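Local structure of transcriptional regulator (Thermus thermophilus, 2H0A) at residues T228-V233 / V263-A268. The protein probably regulates transcription as a CcpA-like, LacI-family repressor, its periplasmic-binding-protein-like fold being the part that binds effectors or corepressors in such proteins. Sequence-based numbering, arbitrary orientation.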
ATOM      1  N   THR A 228     -11.728  15.520  12.275  1.00 33.59           N
ATOM      2  CA  THR A 228     -12.094  14.639  11.181  1.00 33.89           C
ATOM      3  C   THR A 228     -13.583  14.353  11.136  1.00 32.98           C
ATOM      4  O   THR A 228     -14.316  14.688  12.057  1.00 34.17           O
ATOM      5  CB  THR A 228     -11.299  13.296  11.285  1.00 34.46           C
ATOM      6  OG1 THR A 228     -11.666  12.423  10.212  1.00 37.06           O
ATOM      7  CG2 THR A 228     -11.576  12.599  12.609  1.00 32.03           C
ATOM      8  N   ILE A 229     -14.023  13.770  10.030  1.00 32.85           N
ATOM      9  CA  ILE A 229     -15.409  13.360   9.850  1.00 33.74           C
ATOM     10  C   ILE A 229     -15.317  11.881  10.230  1.00 34.98           C
ATOM     11  O   ILE A 229     -14.868  11.049   9.434  1.00 33.58           O
ATOM     12  CB  ILE A 229     -15.861  13.472   8.363  1.00 33.15           C
ATOM     13  CG1 ILE A 229     -15.724  14.912   7.877  1.00 28.53           C
ATOM     14  CG2 ILE A 229     -17.300  12.990   8.215  1.00 31.44           C
ATOM     15  CD1 ILE A 229     -16.595  15.871   8.635  1.00 29.64           C
ATOM     16  N   ALA A 230     -15.733  11.561  11.449  1.00 36.56           N
ATOM     17  CA  ALA A 230     -15.644  10.193  11.954  1.00 38.12           C
ATOM     18  C   ALA A 230     -16.689   9.182  11.494  1.00 37.32           C
ATOM     19  O   ALA A 230     -17.888   9.453  11.520  1.00 38.00           O
ATOM     20  CB  ALA A 230     -15.596  10.216  13.490  1.00 38.69           C
ATOM     21  N   GLN A 231     -16.202   8.014  11.082  1.00 36.94           N
ATOM     22  CA  GLN A 231     -17.034   6.901  10.652  1.00 36.79           C
ATOM     23  C   GLN A 231     -17.091   5.881  11.791  1.00 36.61           C
ATOM     24  O   GLN A 231     -16.088   5.635  12.448  1.00 35.85           O
ATOM     25  CB  GLN A 231     -16.431   6.182   9.455  1.00 38.81           C
ATOM     26  CG  GLN A 231     -16.331   6.950   8.171  1.00 42.22           C
ATOM     27  CD  GLN A 231     -15.961   6.024   7.021  1.00 44.52           C
ATOM     28  OE1 GLN A 231     -16.768   5.192   6.598  1.00 45.19           O
ATOM     29  NE2 GLN A 231     -14.733   6.148   6.527  1.00 44.52           N
ATOM     30  N   PRO A 232     -18.273   5.285  12.043  1.00 37.21           N
ATOM     31  CA  PRO A 232     -18.444   4.281  13.108  1.00 36.01           C
ATOM     32  C   PRO A 232     -18.155   2.910  12.514  1.00 35.71           C
ATOM     33  O   PRO A 232     -19.031   2.047  12.456  1.00 35.36           O
ATOM     34  CB  PRO A 232     -19.909   4.443  13.485  1.00 36.33           C
ATOM     35  CG  PRO A 232     -20.546   4.760  12.132  1.00 35.58           C
ATOM     36  CD  PRO A 232     -19.582   5.739  11.522  1.00 35.76           C
ATOM     37  N   VAL A 233     -16.916   2.727  12.069  1.00 37.50           N
ATOM     38  CA  VAL A 233     -16.473   1.499  11.407  1.00 38.58           C
ATOM     39  C   VAL A 233     -16.658   0.193  12.178  1.00 39.44           C
ATOM     40  O   VAL A 233     -17.066  -0.811  11.605  1.00 39.79           O
ATOM     41  CB  VAL A 233     -15.001   1.638  10.958  1.00 38.26           C
ATOM     42  CG1 VAL A 233     -14.615   0.486  10.064  1.00 38.55           C
ATOM     43  CG2 VAL A 233     -14.811   2.952  10.221  1.00 36.52           C
ATOM     44  N   VAL A 263     -19.879  11.763  11.688  1.00 40.66           N
ATOM     45  CA  VAL A 263     -20.051  12.935  12.529  1.00 41.49           C
ATOM     46  C   VAL A 263     -18.751  13.711  12.641  1.00 40.85           C
ATOM     47  O   VAL A 263     -17.671  13.127  12.707  1.00 40.80           O
ATOM     48  CB  VAL A 263     -20.533  12.527  13.950  1.00 42.72           C
ATOM     49  CG1 VAL A 263     -19.471  11.678  14.633  1.00 43.31           C
ATOM     50  CG2 VAL A 263     -20.848  13.759  14.780  1.00 42.56           C
ATOM     51  N   LEU A 264     -18.860  15.032  12.666  1.00 40.18           N
ATOM     52  CA  LEU A 264     -17.687  15.883  12.777  1.00 39.74           C
ATOM     53  C   LEU A 264     -17.156  15.850  14.197  1.00 38.99           C
ATOM     54  O   LEU A 264     -17.917  15.952  15.158  1.00 40.32           O
ATOM     55  CB  LEU A 264     -18.044  17.328  12.426  1.00 41.19           C
ATOM     56  CG  LEU A 264     -16.960  18.355  12.057  1.00 41.71           C
ATOM     57  CD1 LEU A 264     -17.459  19.743  12.439  1.00 40.34           C
ATOM     58  CD2 LEU A 264     -15.660  18.080  12.764  1.00 41.35           C
ATOM     59  N   VAL A 265     -15.848  15.700  14.331  1.00 36.98           N
ATOM     60  CA  VAL A 265     -15.222  15.714  15.642  1.00 36.58           C
ATOM     61  C   VAL A 265     -14.121  16.763  15.532  1.00 37.39           C
ATOM     62  O   VAL A 265     -13.154  16.564  14.806  1.00 39.16           O
ATOM     63  CB  VAL A 265     -14.618  14.335  16.008  1.00 35.17           C
ATOM     64  CG1 VAL A 265     -14.066  14.365  17.439  1.00 30.91           C
ATOM     65  CG2 VAL A 265     -15.677  13.247  15.856  1.00 32.37           C
ATOM     66  N   GLU A 266     -14.288  17.882  16.232  1.00 37.54           N
ATOM     67  CA  GLU A 266     -13.320  18.976  16.192  1.00 39.88           C
ATOM     68  C   GLU A 266     -12.122  18.803  17.117  1.00 40.68           C
ATOM     69  O   GLU A 266     -12.273  18.513  18.301  1.00 42.87           O
ATOM     70  CB  GLU A 266     -13.999  20.295  16.545  1.00 42.73           C
ATOM     71  CG  GLU A 266     -15.104  20.715  15.601  1.00 49.89           C
ATOM     72  CD  GLU A 266     -15.785  21.987  16.067  1.00 54.10           C
ATOM     73  OE1 GLU A 266     -15.061  22.949  16.413  1.00 55.70           O
ATOM     74  OE2 GLU A 266     -17.037  22.027  16.082  1.00 55.42           O
ATOM     75  N   ARG A 267     -10.928  19.000  16.570  1.00 39.32           N
ATOM     76  CA  ARG A 267      -9.712  18.890  17.344  1.00 36.97           C
ATOM     77  C   ARG A 267      -8.799  20.065  16.998  1.00 37.96           C
ATOM     78  O   ARG A 267      -9.235  21.006  16.340  1.00 38.99           O
ATOM     79  CB  ARG A 267      -9.048  17.542  17.078  1.00 35.92           C
ATOM     80  CG  ARG A 267      -9.928  16.367  17.512  1.00 34.25           C
ATOM     81  CD  ARG A 267      -9.103  15.106  17.729  1.00 35.68           C
ATOM     82  NE  ARG A 267      -9.860  14.012  18.346  1.00 36.23           N
ATOM     83  CZ  ARG A 267     -10.443  13.026  17.671  1.00 36.37           C
ATOM     84  NH1 ARG A 267     -10.366  12.992  16.347  1.00 38.68           N
ATOM     85  NH2 ARG A 267     -11.081  12.057  18.316  1.00 35.18           N
ATOM     86  N   ALA A 268      -7.543  20.019  17.435  1.00 38.62           N
ATOM     87  CA  ALA A 268      -6.605  21.120  17.203  1.00 38.91           C
ATOM     88  C   ALA A 268      -6.199  21.440  15.756  1.00 40.29           C
ATOM     89  O   ALA A 268      -6.002  22.604  15.410  1.00 39.40           O
ATOM     90  CB  ALA A 268      -5.358  20.900  18.048  1.00 37.85           C
TER
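Residues 228-230 and 263-265 pair as antiparallel strands in the periplasmic-binding-protein-like fold, where strand 257-265 runs against strand 227-230 in an otherwise parallel order. Thr228 and Val265 form one hydrogen-bonded pair: Thr228 N reaches Val265 O at 3.1 Å, and Val265 N returns a bond of 2.9 Å to Thr228 O, nearly in line with the carbonyl (C=O...N 174°). Ala230 and Val263 form the next, with Ala230 N 2.8 Å from Val263 O, tilted out of that carbonyl's plane, while Val263 N meets a lone pair of Ala230 O at 3.1 Å. Ile229 and Leu264 form the non-hydrogen-bonded pair between them, and CD1 of Ile229 lies 4.2 Å from CG of Leu264, on the face covered by Leu104, Ala105 and Tyr108 of helix 99-109.

The other face carries Thr228, Ala230, Val263 and Val265. There CB of Ala230 sits 3.8 Å from CG2 of Val265, the branch lying beside its own backbone N because CG1 is anti to that N (chi1 -176°). Val265 CG1 lies over the centre of one face of the Arg267 guanidinium, 3.8 Å above its plane. Thr228 CG2 comes instead to the guanidinium's edge, 3.9 Å from Arg267 NH1, the two side chains running alongside each other.

Arg267 NH1 also hydrogen-bonds to Leu226 O, and Thr228 OG1 to Asp189 OD1. Across the strands the contact is thus held by four backbone bonds and apolar contacts, while these two outside bonds help fix the ends of Arg267 and Thr228.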